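Local coordinates for protein Afp (Microbacterium arborescens, PDB 2YJK) that probably binds and stores ferric iron as a twelve-subunit Dps-family protein with the ferritin fold, taking up and translocating iron, at residues T26-V29 with H30-A34; D115-A118 with A119-D122. One frame throughout, in Å; residues are numbered along the deposited sequence.

Contact 1 (T26-V29 with H30-A34)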
# COMPACT_ATOMS: atom_id res chain seq x y z
N THR C 26 -3.75 -6.05 36.33
CA THR C 26 -5.18 -6.39 36.26
C THR C 26 -6.16 -5.20 36.30
O THR C 26 -7.13 -5.22 35.52
CB THR C 26 -5.57 -7.49 37.29
OG1 THR C 26 -4.73 -8.62 37.05
CG2 THR C 26 -7.00 -7.90 37.14
N PRO C 27 -5.95 -4.20 37.20
CA PRO C 27 -6.88 -3.05 37.24
C PRO C 27 -6.73 -2.23 35.96
O PRO C 27 -7.69 -1.64 35.45
CB PRO C 27 -6.37 -2.21 38.45
CG PRO C 27 -5.66 -3.28 39.37
CD PRO C 27 -4.99 -4.17 38.33
N VAL C 28 -5.54 -2.25 35.39
CA VAL C 28 -5.36 -1.64 34.07
C VAL C 28 -6.17 -2.31 32.95
O VAL C 28 -6.85 -1.63 32.16
CB VAL C 28 -3.85 -1.55 33.73
CG1 VAL C 28 -3.62 -0.94 32.35
CG2 VAL C 28 -3.12 -0.71 34.81
N VAL C 29 -6.10 -3.63 32.86
CA VAL C 29 -6.86 -4.34 31.87
C VAL C 29 -8.35 -3.97 32.02
O VAL C 29 -9.03 -3.69 31.00
CB VAL C 29 -6.71 -5.90 31.97
CG1 VAL C 29 -7.70 -6.59 31.03
CG2 VAL C 29 -5.26 -6.34 31.60
N HIS C 30 -8.85 -3.99 33.26
CA HIS C 30 -10.30 -3.75 33.45
C HIS C 30 -10.73 -2.32 33.08
O HIS C 30 -11.78 -2.13 32.46
CB HIS C 30 -10.77 -4.02 34.90
CG HIS C 30 -10.79 -5.45 35.30
ND1 HIS C 30 -10.52 -5.86 36.59
CD2 HIS C 30 -11.05 -6.58 34.60
CE1 HIS C 30 -10.65 -7.18 36.68
NE2 HIS C 30 -10.94 -7.64 35.48
N LYS C 31 -9.94 -1.33 33.48
CA LYS C 31 -10.30 0.07 33.16
C LYS C 31 -10.12 0.41 31.68
O LYS C 31 -10.90 1.15 31.12
CB LYS C 31 -9.51 1.03 34.03
CG LYS C 31 -9.93 0.89 35.54
CD LYS C 31 -9.46 2.03 36.32
CE LYS C 31 -10.27 2.16 37.69
NZ LYS C 31 -10.05 0.96 38.51
N MET C 32 -9.09 -0.14 31.06
CA MET C 32 -8.91 0.05 29.63
C MET C 32 -10.00 -0.61 28.80
O MET C 32 -10.42 -0.07 27.81
CB MET C 32 -7.59 -0.49 29.23
CG MET C 32 -6.39 0.44 29.64
SD MET C 32 -6.58 2.20 29.14
CE MET C 32 -6.70 2.90 30.73
N GLN C 33 -10.46 -1.80 29.20
CA GLN C 33 -11.46 -2.51 28.47
C GLN C 33 -12.83 -1.82 28.71
O GLN C 33 -13.65 -1.79 27.76
CB GLN C 33 -11.48 -4.00 28.91
CG GLN C 33 -12.35 -4.93 28.09
CD GLN C 33 -11.96 -4.94 26.60
OE1 GLN C 33 -12.65 -4.33 25.77
NE2 GLN C 33 -10.86 -5.60 26.27
N ALA C 34 -13.09 -1.33 29.94
CA ALA C 34 -14.28 -0.49 30.24
C ALA C 34 -14.32 0.80 29.37
O ALA C 34 -15.38 1.17 28.84
CB ALA C 34 -14.34 -0.09 31.74

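Contact 2 (D115-A118 with A119-D122)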
# COMPACT_ATOMS: atom_id res chain seq x y z
N ASP C 115 -13.06 9.08 33.57
CA ASP C 115 -12.70 7.64 33.45
C ASP C 115 -11.15 7.53 33.15
O ASP C 115 -10.43 6.74 33.78
CB ASP C 115 -13.54 6.89 32.35
CG ASP C 115 -15.17 6.91 32.59
OD1 ASP C 115 -15.77 7.66 33.49
OD2 ASP C 115 -15.88 6.16 31.78
N ILE C 116 -10.60 8.33 32.25
CA ILE C 116 -9.12 8.31 32.09
C ILE C 116 -8.31 8.62 33.41
O ILE C 116 -7.28 8.00 33.70
CB ILE C 116 -8.72 9.22 30.96
CG1 ILE C 116 -9.07 8.55 29.63
CG2 ILE C 116 -7.25 9.54 31.02
CD1 ILE C 116 -9.01 9.52 28.42
N ASP C 117 -8.80 9.54 34.23
CA ASP C 117 -8.11 9.95 35.44
C ASP C 117 -8.07 8.77 36.39
O ASP C 117 -7.07 8.59 37.05
CB ASP C 117 -8.81 11.14 36.14
CG ASP C 117 -8.49 12.53 35.50
OD1 ASP C 117 -7.59 12.66 34.61
OD2 ASP C 117 -9.17 13.51 35.90
N ALA C 118 -9.15 7.98 36.44
CA ALA C 118 -9.20 6.74 37.27
C ALA C 118 -8.14 5.70 36.77
O ALA C 118 -7.46 5.07 37.59
CB ALA C 118 -10.62 6.09 37.26
N ALA C 119 -8.01 5.55 35.43
CA ALA C 119 -7.00 4.64 34.88
C ALA C 119 -5.59 5.12 35.21
O ALA C 119 -4.73 4.29 35.60
CB ALA C 119 -7.17 4.46 33.39
N LEU C 120 -5.37 6.43 35.12
CA LEU C 120 -4.06 7.03 35.45
C LEU C 120 -3.58 6.74 36.86
O LEU C 120 -2.39 6.45 37.08
CB LEU C 120 -3.99 8.55 35.18
CG LEU C 120 -3.97 8.88 33.69
CD1 LEU C 120 -4.12 10.38 33.47
CD2 LEU C 120 -2.67 8.35 33.02
N VAL C 121 -4.48 6.84 37.84
CA VAL C 121 -4.17 6.47 39.21
C VAL C 121 -3.70 5.02 39.24
O VAL C 121 -2.72 4.72 39.88
CB VAL C 121 -5.42 6.69 40.17
CG1 VAL C 121 -5.30 5.88 41.57
CG2 VAL C 121 -5.65 8.19 40.42
N ASP C 122 -4.38 4.11 38.54
CA ASP C 122 -3.95 2.70 38.57
C ASP C 122 -2.65 2.48 37.77
O ASP C 122 -1.82 1.67 38.17
CB ASP C 122 -5.06 1.78 38.10
CG ASP C 122 -6.21 1.60 39.15
OD1 ASP C 122 -6.00 1.62 40.43
OD2 ASP C 122 -7.36 1.38 38.69

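Contact 1 (T26-V29 with H30-A34)
Thr26 to Ala34 form one continuous helical segment in which His30, Lys31, Met32 and Gln33 each give their N-H to the carbonyl four residues back; Met32 N to Val28 O measures 2.9 Å. The helix is kinked at Pro27, whose N has no hydrogen to give the preceding turn. Thr26 CG2 touches the His30 ring at CE1 (3.7 Å), and Thr26 O stands 3.5 Å above one face, offset toward the rim. Thr26 OG1, bonded to Ala22 O, lies beside the backbone N (chi1 -56°), which puts CG2 anti to it and against the imidazole. The hydrogen bond of His30 NE2 to Asp84 O, with Thr26 O, helps to fix the ring's turn. Cutting His30 back to an alanine would probably leave Asp84 O without its donor and open a gap beside the Thr26 methyl. Val28 CG1 and Met32 CG run alongside each other at 4.1 Å, and the Val28 side chain packs on Leu123 of helix 105-130. Gln33 bends away to Gln66, its side chain about 6 Å from that of Asp70, an Fe(3+) site of this protein with no iron modelled in this chain. This is i to i+4 packing within a long helix of the ferritin-like four-helix bundle.

Contact 2 (D115-A118 with A119-D122)
Leu120 lies against Ile116 one turn earlier, and its side chain shows how a helix packs on its own previous turn. Its CB sits 3.6 Å from both Asp117 O and Ile116 O. With CG beside the backbone N (chi1 -72°), the chain leans back along the helix, and CG comes to 3.4 Å from Ile116 O. From there CD1, rather than the other branch CD2, continues to the CG2 methyl of Ile116, 4.1 Å away, and the two side chains run side by side and point the same way. CD1 also lies 4.0 Å from Ile116 O, which thus has aliphatic carbon next to it while it accepts the N-H of Leu120 at 2.9 Å, nearly in line with its C=O bond. Ala119 N bonds likewise to Asp115 O, whereas Val121 N meets Asp117 O from a tilt of 26° to the carbonyl plane, and the bond from Asp122 N to Ala118 O is weak at 3.4 Å. Val121 CG2 rests 3.7 Å from Asp117 O. The carboxylates have partners outside the run: Asp115 OD2 hydrogen-bonds to Thr96 OG1 and OD1 to Ala97 N, and Asp117 OD1 forms a salt bridge with Arg152 NE. Within helix 105-130, Ile116 reaches Leu35 of helix 15-45 as well as Val148 and Leu155 of helix 135-156, while Leu120 packs on Asp149 and Arg152 of that last helix.

In the fold
Both contacts illustrate the same repeating helical bond, but in different surroundings. Contact 1, on helix 15-45, is mostly buried and has a second subunit packed on it, through Trp44 and Val87 of that chain; contact 2, on helix 105-130, is only partly buried and no other chain touches it. Contact 1 brings an imidazole, an amide and a thioether into the interior and has a lysine at its partly exposed side, whereas contact 2 mixes small and aliphatic residues with carboxylates. The two helices meet directly: Lys31 NZ forms a salt bridge with Asp122 OD2 (2.7 Å), and the Met32 methyl packs on Ala119, giving this interface an ionic contact beside an apolar one.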